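Long-range contacts in uncharacterized conserved protein with double-stranded beta-helix domain (Klebsiella pneumoniae subsp. pneumoniae MGH 78578, PDB 3H8U), which is of unknown function but has a cupin-type double-stranded beta-helix domain and probably binds a metal ion: residues 50-55 with 97-102; 44-49 with 105-110. All coordinates share one frame; numbering follows the deposited sequence. Where two conformers were deposited one is given.

Contact 1 (50-55 with 97-102); sequences QEIASH and HGAMNS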
loop_
_atom_site.group_PDB
_atom_site.type_symbol
_atom_site.label_atom_id
_atom_site.label_comp_id
_atom_site.label_asym_id
_atom_site.label_seq_id
_atom_site.Cartn_x
_atom_site.Cartn_y
_atom_site.Cartn_z
ATOM N N GLN A 50 16.433 2.687 14.499
ATOM C CA GLN A 50 16.015 1.290 14.402
ATOM C C GLN A 50 16.048 0.885 12.956
ATOM O O GLN A 50 15.984 1.747 12.054
ATOM C CB GLN A 50 14.616 1.062 14.964
ATOM C CG GLN A 50 14.556 1.202 16.449
ATOM C CD GLN A 50 13.298 0.628 17.046
ATOM O OE1 GLN A 50 12.205 0.957 16.625
ATOM N NE2 GLN A 50 13.450 -0.233 18.055
ATOM N N GLU A 51 16.209 -0.423 12.754
ATOM C CA GLU A 51 16.324 -0.983 11.417
ATOM C C GLU A 51 15.289 -2.050 11.099
ATOM O O GLU A 51 14.894 -2.848 11.964
ATOM C CB GLU A 51 17.707 -1.583 11.217
ATOM C CG GLU A 51 18.778 -0.568 11.141
ATOM C CD GLU A 51 20.165 -1.178 11.177
ATOM O OE1 GLU A 51 20.329 -2.372 10.815
ATOM O OE2 GLU A 51 21.070 -0.442 11.606
ATOM N N ILE A 52 14.868 -2.054 9.846
ATOM C CA ILE A 52 14.209 -3.194 9.236
ATOM C C ILE A 52 15.340 -4.042 8.612
ATOM O O ILE A 52 15.987 -3.586 7.689
ATOM C CB ILE A 52 13.239 -2.707 8.132
ATOM C CG1 ILE A 52 12.211 -1.680 8.667
ATOM C CG2 ILE A 52 12.541 -3.873 7.475
ATOM C CD1 ILE A 52 11.236 -2.208 9.668
ATOM N N ALA A 53 15.590 -5.251 9.099
ATOM C CA ALA A 53 16.694 -6.056 8.585
ATOM C C ALA A 53 16.570 -6.313 7.098
ATOM O O ALA A 53 15.476 -6.531 6.588
ATOM C CB ALA A 53 16.799 -7.382 9.300
ATOM N N SER A 54 17.715 -6.270 6.432
ATOM C CA SER A 54 17.805 -6.509 5.019
ATOM C C SER A 54 17.530 -7.979 4.723
ATOM O O SER A 54 18.018 -8.895 5.414
ATOM C CB SER A 54 19.172 -6.078 4.471
ATOM O OG SER A 54 19.261 -4.656 4.515
ATOM N N HIS A 55 16.726 -8.164 3.690
ATOM C CA HIS A 55 16.239 -9.463 3.307
ATOM C C HIS A 55 15.825 -9.468 1.834
ATOM O O HIS A 55 15.697 -8.426 1.192
ATOM C CB HIS A 55 15.067 -9.909 4.214
ATOM C CG HIS A 55 13.860 -9.015 4.197
ATOM N ND1 HIS A 55 13.837 -7.752 4.771
ATOM C CD2 HIS A 55 12.603 -9.239 3.747
ATOM C CE1 HIS A 55 12.631 -7.233 4.638
ATOM N NE2 HIS A 55 11.851 -8.125 4.052
ATOM N N HIS A 97 16.373 -5.721 0.293
ATOM C CA HIS A 97 15.798 -4.494 0.835
ATOM C C HIS A 97 15.711 -4.534 2.366
ATOM O O HIS A 97 15.441 -5.579 2.987
ATOM C CB HIS A 97 14.409 -4.202 0.222
ATOM C CG HIS A 97 13.376 -5.247 0.503
ATOM N ND1 HIS A 97 13.520 -6.565 0.100
ATOM C CD2 HIS A 97 12.151 -5.163 1.087
ATOM C CE1 HIS A 97 12.444 -7.245 0.473
ATOM N NE2 HIS A 97 11.608 -6.417 1.075
ATOM N N GLY A 98 15.950 -3.375 2.945
ATOM C CA GLY A 98 15.929 -3.152 4.390
ATOM C C GLY A 98 15.883 -1.643 4.605
ATOM O O GLY A 98 15.917 -0.870 3.627
ATOM N N ALA A 99 15.824 -1.192 5.859
ATOM C CA ALA A 99 15.838 0.254 6.099
ATOM C C ALA A 99 16.352 0.629 7.480
ATOM O O ALA A 99 16.367 -0.208 8.366
ATOM C CB ALA A 99 14.457 0.837 5.853
HETATM N N MSE A 100 16.814 1.876 7.629
HETATM C CA MSE A 100 17.080 2.466 8.937
HETATM C C MSE A 100 16.342 3.803 9.016
HETATM O O MSE A 100 16.464 4.615 8.077
HETATM C CB MSE A 100 18.586 2.685 9.178
HETATM C CG MSE A 100 18.866 2.901 10.703
HETATM SE SE MSE A 100 20.285 4.046 11.059
HETATM C CE MSE A 100 19.583 5.495 10.076
ATOM N N ASN A 101 15.593 4.019 10.108
ATOM C CA ASN A 101 14.932 5.313 10.377
ATOM C C ASN A 101 16.025 6.352 10.684
ATOM O O ASN A 101 16.641 6.321 11.761
ATOM C CB ASN A 101 13.927 5.225 11.531
ATOM C CG ASN A 101 13.248 6.530 11.791
ATOM O OD1 ASN A 101 13.639 7.524 11.197
ATOM N ND2 ASN A 101 12.218 6.552 12.647
ATOM N N SER A 102 16.241 7.278 9.743
ATOM C CA SER A 102 17.234 8.345 9.880
ATOM C C SER A 102 16.686 9.589 10.608
ATOM O O SER A 102 17.449 10.512 10.933
ATOM C CB SER A 102 17.780 8.736 8.498
ATOM O OG SER A 102 16.712 8.908 7.578
#
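His55 and His97 face each other as a hydrogen-bonded pair across two antiparallel strands, their side chains crossing at a slant and their backbones joined by a reciprocal pair of hydrogen bonds: His55 N to His97 O (3.0 Å) and His97 N to His55 O (2.9 Å). Both side chains leave on the face that also carries Ile52 and Ala99; in both, CG sits between the backbone N and the carbonyl carbon (chi1 60° and 62°), which turns each ring towards the other. The ring centroids are 4.2 Å apart with planes at 41°, an oblique meeting. The His55 ring is also steered from its own strand, since ND1 donates to Ala53 O at 2.7 Å.

That backbone oxygen is presented by a beta bulge. Ile52 pairs with Ala99, yet His55 pairs with His97, leaving Ala53 and Ser54 facing the single Gly98. Packing is tight here: Gly98 CA lies 3.3 Å from Ile52 O and 3.7 Å from Ser54 OG, a spot with no room for a side chain; Ser54 OG is hydrogen-bonded to His74 ND1 of strand 70-74. Next along, Ile52 N gives 2.8 Å to Ala99 O, while Ala99 N reaches Ile52 O in the carbonyl plane, on a lone pair.

The opposite face is looser. Glu51 CG meets CG of Met100, a selenomethionine, at 3.5 Å, but the latter's chain bends away at chi2 and chi3 and Glu51 is solvent-exposed.

His55 and His97, with His57 touching both rings, match the histidines of the two cupin sequence motifs, consistent with a metal-site region; His97 NE2 bonds Asp62. Strand 70-74 flanks 97-101 and 121-122 flanks 51-56, while Ile52 and Ala99 turn inward onto Trp64 of strand 61-68 and, respectively, Phe109 and Phe107 of strand 107-114.

Contact 2 (44-49 with 105-110); sequences WHAHPG and EPFIFV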
loop_
_atom_site.group_PDB
_atom_site.type_symbol
_atom_site.label_atom_id
_atom_site.label_comp_id
_atom_site.label_asym_id
_atom_site.label_seq_id
_atom_site.Cartn_x
_atom_site.Cartn_y
_atom_site.Cartn_z
ATOM N N TRP A 44 4.619 -1.636 9.607
ATOM C CA TRP A 44 5.887 -1.545 10.249
ATOM C C TRP A 44 6.107 -0.153 10.870
ATOM O O TRP A 44 5.708 0.852 10.303
ATOM C CB TRP A 44 7.001 -1.799 9.243
ATOM C CG TRP A 44 7.099 -3.198 8.785
ATOM C CD1 TRP A 44 6.633 -3.696 7.606
ATOM C CD2 TRP A 44 7.693 -4.289 9.482
ATOM N NE1 TRP A 44 6.915 -5.026 7.516
ATOM C CE2 TRP A 44 7.569 -5.427 8.650
ATOM C CE3 TRP A 44 8.325 -4.422 10.708
ATOM C CZ2 TRP A 44 8.064 -6.677 9.016
ATOM C CZ3 TRP A 44 8.817 -5.680 11.085
ATOM C CH2 TRP A 44 8.687 -6.782 10.238
ATOM N N HIS A 45 6.773 -0.153 12.016
ATOM C CA HIS A 45 7.122 1.067 12.752
ATOM C C HIS A 45 8.572 0.948 13.210
ATOM O O HIS A 45 8.962 -0.049 13.790
ATOM C CB HIS A 45 6.181 1.234 13.957
ATOM C CG HIS A 45 6.541 2.369 14.879
ATOM N ND1 HIS A 45 7.660 2.370 15.689
ATOM C CD2 HIS A 45 5.899 3.536 15.126
ATOM C CE1 HIS A 45 7.684 3.489 16.396
ATOM N NE2 HIS A 45 6.654 4.231 16.036
ATOM N N ALA A 46 9.365 1.981 12.949
ATOM C CA ALA A 46 10.718 2.067 13.473
ATOM C C ALA A 46 10.955 3.424 14.122
ATOM O O ALA A 46 10.649 4.466 13.554
ATOM C CB ALA A 46 11.766 1.806 12.365
ATOM N N HIS A 47 11.507 3.383 15.320
ATOM C CA HIS A 47 12.025 4.568 15.988
ATOM C C HIS A 47 13.314 5.005 15.292
ATOM O O HIS A 47 13.994 4.188 14.645
ATOM C CB HIS A 47 12.371 4.268 17.451
ATOM C CG HIS A 47 11.187 4.032 18.330
ATOM N ND1 HIS A 47 10.237 5.006 18.598
ATOM C CD2 HIS A 47 10.829 2.946 19.063
ATOM C CE1 HIS A 47 9.323 4.507 19.418
ATOM N NE2 HIS A 47 9.667 3.265 19.720
ATOM N N PRO A 48 13.691 6.286 15.466
ATOM C CA PRO A 48 14.988 6.733 14.980
ATOM C C PRO A 48 16.145 5.791 15.329
ATOM O O PRO A 48 16.309 5.407 16.490
ATOM C CB PRO A 48 15.160 8.084 15.679
ATOM C CG PRO A 48 13.780 8.603 15.699
ATOM C CD PRO A 48 12.959 7.396 16.090
ATOM N N GLY A 49 16.913 5.425 14.321
ATOM C CA GLY A 49 18.051 4.529 14.520
ATOM C C GLY A 49 17.716 3.042 14.410
ATOM O O GLY A 49 18.626 2.223 14.282
ATOM N N GLU A 105 11.216 11.751 12.819
ATOM C CA GLU A 105 9.908 11.240 13.151
ATOM C C GLU A 105 9.927 9.714 13.180
ATOM O O GLU A 105 10.822 9.104 12.587
ATOM C CB GLU A 105 8.886 11.723 12.124
ATOM C CG GLU A 105 8.700 13.218 12.151
ATOM C CD GLU A 105 7.558 13.710 11.285
ATOM O OE1 GLU A 105 6.689 12.917 10.870
ATOM O OE2 GLU A 105 7.518 14.932 11.056
ATOM N N PRO A 106 8.910 9.101 13.841
ATOM C CA PRO A 106 8.728 7.673 13.622
ATOM C C PRO A 106 8.634 7.367 12.130
ATOM O O PRO A 106 8.022 8.136 11.349
ATOM C CB PRO A 106 7.396 7.348 14.318
ATOM C CG PRO A 106 6.763 8.707 14.587
ATOM C CD PRO A 106 7.892 9.655 14.749
ATOM N N PHE A 107 9.197 6.235 11.733
ATOM C CA PHE A 107 9.105 5.801 10.342
ATOM C C PHE A 107 8.049 4.703 10.273
ATOM O O PHE A 107 8.208 3.660 10.904
ATOM C CB PHE A 107 10.480 5.311 9.889
ATOM C CG PHE A 107 10.500 4.663 8.530
ATOM C CD1 PHE A 107 10.067 5.353 7.407
ATOM C CD2 PHE A 107 11.015 3.384 8.361
ATOM C CE1 PHE A 107 10.118 4.764 6.126
ATOM C CE2 PHE A 107 11.076 2.797 7.061
ATOM C CZ PHE A 107 10.607 3.497 5.962
ATOM N N ILE A 108 6.939 4.979 9.573
ATOM C CA ILE A 108 5.829 4.044 9.522
ATOM C C ILE A 108 5.447 3.792 8.070
ATOM O O ILE A 108 5.233 4.731 7.291
ATOM C CB ILE A 108 4.610 4.582 10.350
ATOM C CG1 ILE A 108 4.987 4.783 11.813
ATOM C CG2 ILE A 108 3.416 3.631 10.251
ATOM C CD1 ILE A 108 3.957 5.501 12.641
ATOM N N PHE A 109 5.339 2.518 7.717
ATOM C CA PHE A 109 4.962 2.142 6.365
ATOM C C PHE A 109 4.112 0.891 6.344
ATOM O O PHE A 109 4.078 0.125 7.298
ATOM C CB PHE A 109 6.183 1.986 5.439
ATOM C CG PHE A 109 7.091 0.877 5.800
ATOM C CD1 PHE A 109 8.057 1.053 6.790
ATOM C CD2 PHE A 109 7.017 -0.339 5.155
ATOM C CE1 PHE A 109 8.926 0.041 7.121
ATOM C CE2 PHE A 109 7.881 -1.379 5.495
ATOM C CZ PHE A 109 8.858 -1.171 6.466
ATOM N N VAL A 110 3.405 0.760 5.234
ATOM C CA VAL A 110 2.568 -0.373 4.959
ATOM C C VAL A 110 3.314 -1.169 3.903
ATOM O O VAL A 110 3.580 -0.673 2.808
ATOM C CB VAL A 110 1.203 0.057 4.428
ATOM C CG1 VAL A 110 0.380 -1.209 3.959
ATOM C CG2 VAL A 110 0.458 0.864 5.488
#
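Ala46 O is gripped by two donors: the backbone N of Phe107, at 2.9 Å with a nearly straight N-H...O angle of 175° and in the carbonyl plane, and the side-chain amide ND2 of Asn101. The return bond, Ala46 N to Phe107 O, is also 2.9 Å, so this antiparallel pair is hydrogen-bonded. Two residues along, the same pattern recurs between Trp44 and Phe109, and the intervening His45-Ile108 pair is non-hydrogen-bonded.

On the face carrying Trp44, Ala46, Phe107 and Phe109, the aromatic contact dominates. Trp44 CB stands over the Phe109 ring, 3.6 Å from its centroid and 25° off the normal, a CH-pi contact. The indole then runs on past the ring's rim: its five-membered ring is near parallel to the phenyl but slid aside, with CD1 3.4 Å from Phe109 CE2. The phenyl reaches under Trp44 because Phe109 CG lies between N and the carbonyl carbon (chi1 65°). Trp64 stacks on Phe109 as well. Ala46 CB comes up at the edge of the Phe107 ring.

On the other face His45 meets Ile108 and Pro106. Its imidazole CD2 lies 3.7 Å from Ile108 CG1, and NE2 comes within 3.6 Å of Pro106 CB; the His45 side chain also touches Val21 and Pro23.

The chemistry thus divides in two: direct backbone bonds fix the pairing, and aromatic and aliphatic contacts fill both faces. Polar reinforcement from Asn101 falls at the end where strand 40-46 runs out, implying that the departure of the chain there is held by a side-chain amide as well as by sheet pairing.

After strand 14-16, helix 17-20 and strand 31-35, the chain runs through strand 40-46, turns through the loop at 47-50 and enters strand 51-56. Contact 1 closes the inner loop, bringing 97-102 back to 50-55 across 41 residues; contact 2 closes the outer one, 105-110 returning to 44-49, so the two nest without crossing. Each belongs to a different five-stranded antiparallel sheet of the cupin double-stranded beta-helix: contact 2 pairs 40-46 with 107-114, contact 1 pairs 51-56 with 97-101. The connections 47-50 and 102-106 come together beside Asn101, whose O lies 2.7 Å from Gly49 N, a probable hydrogen bond tying the two contacts.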